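Local coordinates for intergenic-region protein (Escherichia coli CFT073, PDB 2WJ9) that probably counters the restriction of incoming foreign DNA, as antirestriction proteins do, at residues W80-G91 with W117-R127; T97-M105 with H159-A167. All coordinates share one frame; numbering follows the deposited sequence. Where two conformers were deposited one is given.

Interaction 1: residues W80-G91 with W117-R127; sequences WMDRLCENYCGG and WVLFNAMNGNR. With SO4 (sulfate ion), chain H.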
loop_
_atom_site.group_PDB
_atom_site.type_symbol
_atom_site.label_atom_id
_atom_site.label_comp_id
_atom_site.label_asym_id
_atom_site.label_seq_id
_atom_site.Cartn_x
_atom_site.Cartn_y
_atom_site.Cartn_z
ATOM N N TRP B 80 -10.684 15.413 -11.376
ATOM C CA TRP B 80 -10.446 14.146 -12.085
ATOM C C TRP B 80 -11.756 13.539 -12.618
ATOM O O TRP B 80 -11.799 13.040 -13.740
ATOM C CB TRP B 80 -9.680 13.136 -11.218
ATOM C CG TRP B 80 -8.201 13.379 -11.205
ATOM C CD1 TRP B 80 -7.465 13.895 -10.184
ATOM C CD2 TRP B 80 -7.284 13.154 -12.287
ATOM N NE1 TRP B 80 -6.140 13.987 -10.550
ATOM C CE2 TRP B 80 -6.003 13.541 -11.837
ATOM C CE3 TRP B 80 -7.419 12.642 -13.581
ATOM C CZ2 TRP B 80 -4.861 13.435 -12.637
ATOM C CZ3 TRP B 80 -6.280 12.555 -14.391
ATOM C CH2 TRP B 80 -5.021 12.943 -13.908
ATOM N N MET B 81 -12.822 13.606 -11.825
ATOM C CA MET B 81 -14.110 13.033 -12.224
ATOM C C MET B 81 -14.643 13.750 -13.478
ATOM O O MET B 81 -15.181 13.109 -14.396
ATOM C CB MET B 81 -15.095 13.105 -11.049
ATOM C CG MET B 81 -16.338 12.244 -11.164
ATOM S SD MET B 81 -16.038 10.484 -11.346
ATOM C CE MET B 81 -16.405 10.288 -13.088
ATOM N N ASP B 82 -14.464 15.069 -13.537
ATOM C CA ASP B 82 -14.824 15.840 -14.736
ATOM C C ASP B 82 -13.985 15.487 -15.960
ATOM O O ASP B 82 -14.492 15.535 -17.075
ATOM C CB ASP B 82 -14.686 17.346 -14.504
ATOM C CG ASP B 82 -15.816 17.927 -13.679
ATOM O OD1 ASP B 82 -16.860 17.266 -13.496
ATOM O OD2 ASP B 82 -15.653 19.071 -13.225
ATOM N N ARG B 83 -12.707 15.173 -15.763
ATOM C CA ARG B 83 -11.850 14.745 -16.879
ATOM C C ARG B 83 -12.272 13.377 -17.405
ATOM O O ARG B 83 -12.279 13.148 -18.614
ATOM C CB ARG B 83 -10.382 14.660 -16.465
ATOM C CG ARG B 83 -9.667 15.976 -16.422
ATOM C CD ARG B 83 -8.226 15.807 -15.942
ATOM N NE ARG B 83 -7.770 17.071 -15.374
ATOM C CZ ARG B 83 -7.555 17.309 -14.084
ATOM N NH1 ARG B 83 -7.689 16.355 -13.166
ATOM N NH2 ARG B 83 -7.176 18.528 -13.713
ATOM N N LEU B 84 -12.607 12.474 -16.485
ATOM C CA LEU B 84 -12.914 11.086 -16.834
ATOM C C LEU B 84 -14.312 10.908 -17.422
ATOM O O LEU B 84 -14.509 10.050 -18.280
ATOM C CB LEU B 84 -12.744 10.176 -15.615
ATOM C CG LEU B 84 -11.314 10.082 -15.068
ATOM C CD1 LEU B 84 -11.262 9.243 -13.785
ATOM C CD2 LEU B 84 -10.349 9.546 -16.136
ATOM N N CYS B 85 -15.272 11.710 -16.966
ATOM C CA CYS B 85 -16.673 11.530 -17.355
ATOM C C CYS B 85 -16.907 11.881 -18.827
ATOM O O CYS B 85 -16.551 12.966 -19.271
ATOM C CB CYS B 85 -17.593 12.372 -16.471
ATOM S SG CYS B 85 -19.368 12.073 -16.737
ATOM N N GLU B 86 -17.528 10.957 -19.557
ATOM C CA GLU B 86 -17.773 11.109 -20.993
ATOM C C GLU B 86 -18.883 12.115 -21.298
ATOM O O GLU B 86 -18.724 12.979 -22.169
ATOM C CB GLU B 86 -18.114 9.745 -21.594
ATOM C CG GLU B 86 -18.458 9.746 -23.076
ATOM C CD GLU B 86 -18.482 8.342 -23.652
ATOM O OE1 GLU B 86 -17.447 7.650 -23.554
ATOM O OE2 GLU B 86 -19.531 7.928 -24.193
ATOM N N ASN B 87 -20.009 11.990 -20.599
ATOM C CA ASN B 87 -21.141 12.908 -20.788
ATOM C C ASN B 87 -21.614 13.469 -19.444
ATOM O O ASN B 87 -20.976 14.371 -18.911
ATOM C CB ASN B 87 -22.281 12.232 -21.568
ATOM C CG ASN B 87 -22.037 12.210 -23.073
ATOM O OD1 ASN B 87 -21.602 13.203 -23.664
ATOM N ND2 ASN B 87 -22.341 11.079 -23.704
ATOM N N TYR B 88 -22.711 12.952 -18.893
ATOM C CA TYR B 88 -23.192 13.423 -17.590
ATOM C C TYR B 88 -23.067 12.332 -16.534
ATOM O O TYR B 88 -23.581 11.220 -16.702
ATOM C CB TYR B 88 -24.640 13.923 -17.657
ATOM C CG TYR B 88 -25.119 14.462 -16.322
ATOM C CD1 TYR B 88 -24.637 15.671 -15.825
ATOM C CD2 TYR B 88 -26.024 13.744 -15.539
ATOM C CE1 TYR B 88 -25.059 16.165 -14.590
ATOM C CE2 TYR B 88 -26.454 14.231 -14.301
ATOM C CZ TYR B 88 -25.966 15.442 -13.835
ATOM O OH TYR B 88 -26.377 15.931 -12.613
ATOM N N CYS B 89 -22.379 12.662 -15.446
ATOM C CA CYS B 89 -22.205 11.734 -14.336
ATOM C C CYS B 89 -23.045 12.219 -13.144
ATOM O O CYS B 89 -24.118 11.668 -12.884
ATOM C CB CYS B 89 -20.716 11.558 -14.021
ATOM S SG CYS B 89 -19.812 10.634 -15.343
ATOM N N GLY B 90 -22.595 13.257 -12.452
ATOM C CA GLY B 90 -23.415 13.891 -11.417
ATOM C C GLY B 90 -23.400 13.144 -10.095
ATOM O O GLY B 90 -22.341 12.723 -9.632
ATOM N N GLY B 91 -24.570 13.000 -9.477
ATOM C CA GLY B 91 -24.695 12.274 -8.208
ATOM C C GLY B 91 -24.506 13.085 -6.933
ATOM O O GLY B 91 -24.135 14.260 -6.965
ATOM N N TRP B 117 -22.203 4.725 -15.299
ATOM C CA TRP B 117 -21.500 5.824 -15.972
ATOM C C TRP B 117 -20.436 5.305 -16.937
ATOM O O TRP B 117 -19.797 4.287 -16.683
ATOM C CB TRP B 117 -20.811 6.748 -14.962
ATOM C CG TRP B 117 -21.718 7.511 -14.040
ATOM C CD1 TRP B 117 -23.071 7.681 -14.149
ATOM C CD2 TRP B 117 -21.314 8.245 -12.879
ATOM N NE1 TRP B 117 -23.534 8.462 -13.112
ATOM C CE2 TRP B 117 -22.475 8.820 -12.319
ATOM C CE3 TRP B 117 -20.083 8.459 -12.249
ATOM C CZ2 TRP B 117 -22.437 9.600 -11.156
ATOM C CZ3 TRP B 117 -20.044 9.235 -11.094
ATOM C CH2 TRP B 117 -21.214 9.792 -10.559
ATOM N N VAL B 118 -20.237 6.027 -18.035
ATOM C CA VAL B 118 -19.141 5.747 -18.961
ATOM C C VAL B 118 -18.016 6.758 -18.767
ATOM O O VAL B 118 -18.247 7.970 -18.814
ATOM C CB VAL B 118 -19.609 5.814 -20.427
ATOM C CG1 VAL B 118 -18.448 5.496 -21.372
ATOM C CG2 VAL B 118 -20.776 4.860 -20.658
ATOM N N LEU B 119 -16.805 6.248 -18.540
ATOM C CA LEU B 119 -15.618 7.075 -18.333
ATOM C C LEU B 119 -14.628 6.861 -19.471
ATOM O O LEU B 119 -14.603 5.793 -20.084
ATOM C CB LEU B 119 -14.945 6.728 -17.000
ATOM C CG LEU B 119 -15.600 7.267 -15.721
ATOM C CD1 LEU B 119 -16.994 6.713 -15.524
ATOM C CD2 LEU B 119 -14.724 6.953 -14.511
ATOM N N PHE B 120 -13.822 7.884 -19.748
ATOM C CA PHE B 120 -12.752 7.804 -20.746
ATOM C C PHE B 120 -11.509 8.543 -20.255
ATOM O O PHE B 120 -11.579 9.721 -19.908
ATOM C CB PHE B 120 -13.198 8.390 -22.086
ATOM C CG PHE B 120 -12.091 8.476 -23.111
ATOM C CD1 PHE B 120 -11.598 7.328 -23.719
ATOM C CD2 PHE B 120 -11.527 9.701 -23.448
ATOM C CE1 PHE B 120 -10.570 7.399 -24.664
ATOM C CE2 PHE B 120 -10.499 9.781 -24.388
ATOM C CZ PHE B 120 -10.021 8.626 -24.993
ATOM N N ASN B 121 -10.381 7.839 -20.234
ATOM C CA ASN B 121 -9.095 8.418 -19.857
ATOM C C ASN B 121 -8.227 8.637 -21.101
ATOM O O ASN B 121 -7.773 7.683 -21.728
ATOM C CB ASN B 121 -8.380 7.499 -18.864
ATOM C CG ASN B 121 -7.110 8.119 -18.281
ATOM O OD1 ASN B 121 -6.663 9.184 -18.704
ATOM N ND2 ASN B 121 -6.527 7.441 -17.304
ATOM N N ALA B 122 -7.993 9.902 -21.437
ATOM C CA ALA B 122 -7.146 10.262 -22.578
ATOM C C ALA B 122 -5.663 9.885 -22.421
ATOM O O ALA B 122 -4.969 9.703 -23.426
ATOM C CB ALA B 122 -7.283 11.759 -22.893
ATOM N N MET B 123 -5.176 9.773 -21.187
ATOM C CA MET B 123 -3.771 9.411 -20.966
ATOM C C MET B 123 -3.468 7.977 -21.411
ATOM O O MET B 123 -2.368 7.705 -21.898
ATOM C CB MET B 123 -3.362 9.622 -19.504
ATOM C CG MET B 123 -3.260 11.091 -19.108
ATOM S SD MET B 123 -2.801 11.369 -17.384
ATOM C CE MET B 123 -1.132 10.726 -17.335
ATOM N N ASN B 124 -4.438 7.072 -21.264
ATOM C CA ASN B 124 -4.266 5.676 -21.743
ATOM C C ASN B 124 -5.192 5.225 -22.892
ATOM O O ASN B 124 -5.031 4.121 -23.409
ATOM C CB ASN B 124 -4.324 4.672 -20.576
ATOM C CG ASN B 124 -5.669 4.653 -19.856
ATOM O OD1 ASN B 124 -6.705 4.983 -20.422
ATOM N ND2 ASN B 124 -5.648 4.238 -18.593
ATOM N N GLY B 125 -6.151 6.064 -23.281
ATOM C CA GLY B 125 -7.034 5.773 -24.420
ATOM C C GLY B 125 -8.171 4.792 -24.172
ATOM O O GLY B 125 -8.828 4.353 -25.120
ATOM N N ASN B 126 -8.426 4.470 -22.904
ATOM C CA ASN B 126 -9.413 3.447 -22.523
ATOM C C ASN B 126 -10.778 4.016 -22.136
ATOM O O ASN B 126 -10.861 5.028 -21.445
ATOM C CB ASN B 126 -8.888 2.622 -21.344
ATOM C CG ASN B 126 -7.665 1.794 -21.695
ATOM O OD1 ASN B 126 -7.417 1.487 -22.865
ATOM N ND2 ASN B 126 -6.893 1.421 -20.680
ATOM N N ARG B 127 -11.839 3.358 -22.606
ATOM C CA ARG B 127 -13.204 3.607 -22.132
ATOM C C ARG B 127 -13.592 2.486 -21.168
ATOM O O ARG B 127 -13.138 1.353 -21.314
ATOM C CB ARG B 127 -14.213 3.668 -23.286
ATOM C CG ARG B 127 -14.086 4.889 -24.191
ATOM C CD ARG B 127 -15.347 5.117 -25.031
ATOM N NE ARG B 127 -15.116 5.984 -26.190
ATOM C CZ ARG B 127 -14.955 7.310 -26.147
ATOM N NH1 ARG B 127 -14.978 7.972 -24.993
ATOM N NH2 ARG B 127 -14.761 7.986 -27.274
HETATM S S SO4 H . -4.599 18.593 -10.794
HETATM O O1 SO4 H . -4.317 17.374 -11.555
HETATM O O2 SO4 H . -5.560 19.413 -11.527
HETATM O O3 SO4 H . -5.140 18.134 -9.502
HETATM O O4 SO4 H . -3.357 19.367 -10.641
HETATM O O HOH W 1 -9.719 11.995 -19.934
HETATM O O HOH W 2 -13.467 11.893 -20.868
#
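Trp-117 lays its indole against the loop closed by the disulfide between Cys-85 and Cys-89. The CB of Cys-89 stands 3.5 Å from the centroid of the six-membered ring, over its face, with SG slanting toward the five-membered ring. A broad, flat tryptophan suits this place because one face can cover the bridge while Met-81 reaches in from the helix with its CE nearest the ring and its sulfur oblique to it, a Met-aromatic contact. Val-118 follows with its carbonyl O taking the N-H of Glu-86 (3.2 Å). Its CG1 lies alongside the Glu-86 chain, which runs extended with CG anti to the backbone N (chi1 177°). Leu-119 turns CD2 into the angle between Leu-84 CB (3.9 Å) and Met-81 CE (4.0 Å), a branched apolar tip that can touch two helix side chains at once. At Phe-120 the backbone does the work: its N-H donates to Leu-84 O at 2.7 Å, and its own O shares a water with Arg-83 O, whose helix has run out of amide donors. Asn-121 packs CB against Leu-84 CD2 (3.9 Å). Its OD1 accepts from Met-123 N in an Asx turn, while ND2 is held by Ile-179 O, so both ends of the amide are used. Where the chain returns, Arg-127 NH1 forms a salt bridge of 2.9 Å with Glu-86 OE1; the carboxylate and guanidinium planes stand 79° apart. The two backbone bonds beside Cys-85 make a single beta bridge with Leu-119, by which the end of helix 73-84 and its disulfide loop dock on the edge of the beta hairpin 117-130, whose turn carries a G1 beta bulge at Gly-125 and Asn-126.

Interaction 2: residues T97-M105 with H159-A167; sequences TLNNGGAFM and HYYRLRDYA
A buried helix-on-hairpin contact joins the turn between strands 93-98 and 103-107 to helix 154-168, near the centre of the chain. Leu-98 sets CD2 over the face of Tyr-166, 3.6 Å from the ring centroid, while its CD1 meets Leu-163. That leucine also touches Phe-104 CD2 through its CD1 (3.7 Å), and the rings of Phe-104 and Tyr-166 meet obliquely, planes at 33°. Branched and aromatic side chains thus interlock under the three-stranded antiparallel sheet. The connection is a type I beta turn, Leu-98 to Gly-101, and Asn-100 ties it to the helix. Its chi1 of 64° holds CG between the backbone N and the carbonyl carbon, which folds the amide back so that ND2 donates to Arg-162 O at 3.1 Å and OD1 takes Gly-102 N in an Asx turn. Gly-101, with positive phi, has no CB to collide with Arg-162, whose extended chain slides past Asn-100 and puts one guanidinium face over Asn-100 O; its NH1 donates to Ser-35 O. One water accepts from Ala-103 N and donates to His-159 O. Another accepts from Asn-100 ND2 and donates to Asp-165 OD2, a carboxylate also paired with Arg-164 of the second subunit.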
loop_
_atom_site.group_PDB
_atom_site.type_symbol
_atom_site.label_atom_id
_atom_site.label_comp_id
_atom_site.label_asym_id
_atom_site.label_seq_id
_atom_site.Cartn_x
_atom_site.Cartn_y
_atom_site.Cartn_z
ATOM N N THR B 97 -14.725 5.750 5.269
ATOM C CA THR B 97 -13.498 5.207 5.868
ATOM C C THR B 97 -13.359 3.709 5.562
ATOM O O THR B 97 -14.364 3.024 5.355
ATOM C CB THR B 97 -13.447 5.433 7.410
ATOM O OG1 THR B 97 -14.535 4.760 8.070
ATOM C CG2 THR B 97 -13.494 6.928 7.732
ATOM N N LEU B 98 -12.112 3.227 5.533
ATOM C CA LEU B 98 -11.798 1.811 5.288
ATOM C C LEU B 98 -11.181 1.220 6.567
ATOM O O LEU B 98 -10.518 1.932 7.314
ATOM C CB LEU B 98 -10.833 1.665 4.091
ATOM C CG LEU B 98 -11.381 1.907 2.662
ATOM C CD1 LEU B 98 -10.248 2.180 1.690
ATOM C CD2 LEU B 98 -12.241 0.742 2.174
ATOM N N ASN B 99 -11.386 -0.073 6.799
ATOM C CA ASN B 99 -10.862 -0.744 8.016
ATOM C C ASN B 99 -9.360 -1.095 7.970
ATOM O O ASN B 99 -8.844 -1.771 8.888
ATOM C CB ASN B 99 -11.700 -1.983 8.358
ATOM C CG ASN B 99 -11.713 -3.022 7.245
ATOM O OD1 ASN B 99 -11.451 -2.709 6.088
ATOM N ND2 ASN B 99 -12.031 -4.263 7.593
ATOM N N ASN B 100 -8.679 -0.678 6.901
ATOM C CA ASN B 100 -7.212 -0.717 6.838
ATOM C C ASN B 100 -6.565 0.661 7.066
ATOM O O ASN B 100 -5.356 0.810 6.911
ATOM C CB ASN B 100 -6.736 -1.319 5.515
ATOM C CG ASN B 100 -7.124 -0.475 4.299
ATOM O OD1 ASN B 100 -7.845 0.526 4.415
ATOM N ND2 ASN B 100 -6.635 -0.881 3.128
ATOM N N GLY B 101 -7.378 1.648 7.439
ATOM C CA GLY B 101 -6.937 3.031 7.651
ATOM C C GLY B 101 -7.135 3.966 6.465
ATOM O O GLY B 101 -6.869 5.160 6.561
ATOM N N GLY B 102 -7.618 3.428 5.353
ATOM C CA GLY B 102 -7.870 4.238 4.161
ATOM C C GLY B 102 -9.119 5.083 4.275
ATOM O O GLY B 102 -9.878 4.983 5.240
ATOM N N ALA B 103 -9.335 5.936 3.284
ATOM C CA ALA B 103 -10.515 6.798 3.256
ATOM C C ALA B 103 -10.704 7.325 1.832
ATOM O O ALA B 103 -9.727 7.468 1.080
ATOM C CB ALA B 103 -10.366 7.958 4.259
ATOM N N PHE B 104 -11.951 7.596 1.464
ATOM C CA PHE B 104 -12.263 8.082 0.112
ATOM C C PHE B 104 -13.637 8.765 0.034
ATOM O O PHE B 104 -14.359 8.875 1.024
ATOM C CB PHE B 104 -12.139 6.941 -0.912
ATOM C CG PHE B 104 -13.173 5.858 -0.769
ATOM C CD1 PHE B 104 -14.289 5.835 -1.585
ATOM C CD2 PHE B 104 -13.021 4.847 0.175
ATOM C CE1 PHE B 104 -15.244 4.830 -1.473
ATOM C CE2 PHE B 104 -13.975 3.836 0.294
ATOM C CZ PHE B 104 -15.081 3.825 -0.528
ATOM N N MET B 105 -13.986 9.264 -1.142
ATOM C CA MET B 105 -15.316 9.829 -1.367
ATOM C C MET B 105 -15.898 9.260 -2.649
ATOM O O MET B 105 -15.171 9.033 -3.614
ATOM C CB MET B 105 -15.273 11.363 -1.426
ATOM C CG MET B 105 -14.515 11.946 -2.606
ATOM S SD MET B 105 -14.351 13.756 -2.577
ATOM C CE MET B 105 -15.981 14.236 -2.069
ATOM N N HIS B 159 -2.267 6.326 1.672
ATOM C CA HIS B 159 -3.669 6.435 1.234
ATOM C C HIS B 159 -3.895 5.771 -0.140
ATOM O O HIS B 159 -4.890 5.066 -0.341
ATOM C CB HIS B 159 -4.148 7.898 1.225
ATOM C CG HIS B 159 -4.744 8.346 2.527
ATOM N ND1 HIS B 159 -5.861 7.752 3.077
ATOM C CD2 HIS B 159 -4.380 9.329 3.387
ATOM C CE1 HIS B 159 -6.148 8.336 4.229
ATOM N NE2 HIS B 159 -5.270 9.302 4.438
ATOM N N TYR B 160 -2.969 5.976 -1.076
ATOM C CA TYR B 160 -3.060 5.322 -2.380
ATOM C C TYR B 160 -3.036 3.792 -2.275
ATOM O O TYR B 160 -3.905 3.116 -2.831
ATOM C CB TYR B 160 -1.941 5.793 -3.313
ATOM C CG TYR B 160 -1.969 5.101 -4.668
ATOM C CD1 TYR B 160 -3.001 5.349 -5.560
ATOM C CD2 TYR B 160 -0.994 4.180 -5.034
ATOM C CE1 TYR B 160 -3.061 4.714 -6.793
ATOM C CE2 TYR B 160 -1.035 3.538 -6.286
ATOM C CZ TYR B 160 -2.081 3.811 -7.158
ATOM O OH TYR B 160 -2.144 3.188 -8.405
ATOM N N TYR B 161 -2.053 3.246 -1.555
ATOM C CA TYR B 161 -1.945 1.783 -1.404
ATOM C C TYR B 161 -3.188 1.196 -0.693
ATOM O O TYR B 161 -3.683 0.132 -1.054
ATOM C CB TYR B 161 -0.644 1.383 -0.671
ATOM C CG TYR B 161 0.607 1.372 -1.542
ATOM C CD1 TYR B 161 1.649 2.257 -1.308
ATOM C CD2 TYR B 161 0.760 0.455 -2.587
ATOM C CE1 TYR B 161 2.796 2.256 -2.100
ATOM C CE2 TYR B 161 1.910 0.449 -3.381
ATOM C CZ TYR B 161 2.915 1.357 -3.134
ATOM O OH TYR B 161 4.058 1.374 -3.904
ATOM N N ARG B 162 -3.710 1.909 0.294
ATOM C CA ARG B 162 -4.855 1.410 1.067
ATOM C C ARG B 162 -6.147 1.357 0.237
ATOM O O ARG B 162 -6.877 0.364 0.271
ATOM C CB ARG B 162 -5.027 2.220 2.352
ATOM C CG ARG B 162 -3.967 1.849 3.389
ATOM C CD ARG B 162 -3.966 2.752 4.597
ATOM N NE ARG B 162 -3.063 2.232 5.623
ATOM C CZ ARG B 162 -2.732 2.869 6.740
ATOM N NH1 ARG B 162 -3.212 4.082 6.997
ATOM N NH2 ARG B 162 -1.912 2.280 7.602
ATOM N N LEU B 163 -6.410 2.412 -0.520
ATOM C CA LEU B 163 -7.554 2.421 -1.449
ATOM C C LEU B 163 -7.366 1.449 -2.623
ATOM O O LEU B 163 -8.330 0.804 -3.062
ATOM C CB LEU B 163 -7.833 3.840 -1.957
ATOM C CG LEU B 163 -9.073 4.030 -2.845
ATOM C CD1 LEU B 163 -10.358 3.657 -2.099
ATOM C CD2 LEU B 163 -9.124 5.476 -3.371
ATOM N N ARG B 164 -6.139 1.353 -3.142
ATOM C CA ARG B 164 -5.813 0.385 -4.189
ATOM C C ARG B 164 -6.183 -1.039 -3.764
ATOM O O ARG B 164 -6.739 -1.789 -4.550
ATOM C CB ARG B 164 -4.326 0.481 -4.589
ATOM C CG ARG B 164 -3.820 -0.550 -5.613
ATOM C CD ARG B 164 -2.345 -0.242 -5.932
ATOM N NE ARG B 164 -1.641 -1.224 -6.760
ATOM C CZ ARG B 164 -0.765 -2.134 -6.329
ATOM N NH1 ARG B 164 -0.470 -2.261 -5.039
ATOM N NH2 ARG B 164 -0.175 -2.935 -7.207
ATOM N N ASP B 165 -5.893 -1.406 -2.511
ATOM C CA ASP B 165 -6.269 -2.744 -2.012
ATOM C C ASP B 165 -7.786 -2.974 -2.019
ATOM O O ASP B 165 -8.247 -4.050 -2.390
ATOM C CB ASP B 165 -5.739 -2.981 -0.590
ATOM C CG ASP B 165 -4.291 -3.432 -0.557
ATOM O OD1 ASP B 165 -3.637 -3.539 -1.623
ATOM O OD2 ASP B 165 -3.804 -3.702 0.568
ATOM N N TYR B 166 -8.549 -1.966 -1.609
ATOM C CA TYR B 166 -10.015 -2.018 -1.686
ATOM C C TYR B 166 -10.495 -2.202 -3.136
ATOM O O TYR B 166 -11.421 -2.995 -3.395
ATOM C CB TYR B 166 -10.622 -0.756 -1.066
ATOM C CG TYR B 166 -12.132 -0.757 -0.983
ATOM C CD1 TYR B 166 -12.809 -1.682 -0.194
ATOM C CD2 TYR B 166 -12.890 0.186 -1.669
ATOM C CE1 TYR B 166 -14.190 -1.677 -0.106
ATOM C CE2 TYR B 166 -14.268 0.193 -1.590
ATOM C CZ TYR B 166 -14.918 -0.738 -0.804
ATOM O OH TYR B 166 -16.298 -0.740 -0.714
ATOM N N ALA B 167 -9.849 -1.493 -4.073
ATOM C CA ALA B 167 -10.152 -1.620 -5.509
ATOM C C ALA B 167 -9.840 -3.026 -6.021
ATOM O O ALA B 167 -10.597 -3.584 -6.824
ATOM C CB ALA B 167 -9.375 -0.586 -6.318
HETATM O O HOH W 3 -4.587 -2.846 3.004
HETATM O O HOH W 4 -3.992 6.039 4.998
HETATM O O HOH W 5 -7.009 5.682 1.455
#

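Overall arrangement
The two contacts are centred about 21 Å apart, their nearest atoms about 8 Å apart, so they do not touch. Their segments alternate along the chain: 80-91, 97-105, 117-127, then 159-167. Helix 73-84 leads through the disulfide loop into strand 93-98, and strand 103-107 is followed by strand 117-121, so each contact is closed by chain that also passes through the other. They serve different sheets, interaction 1 the two-stranded hairpin and interaction 2 the three-stranded sheet, but side chains of both touch helix 132-151. Interaction 1 lies toward the periphery and meets no other subunit, whereas the helix of interaction 2 also contributes to the dimer interface.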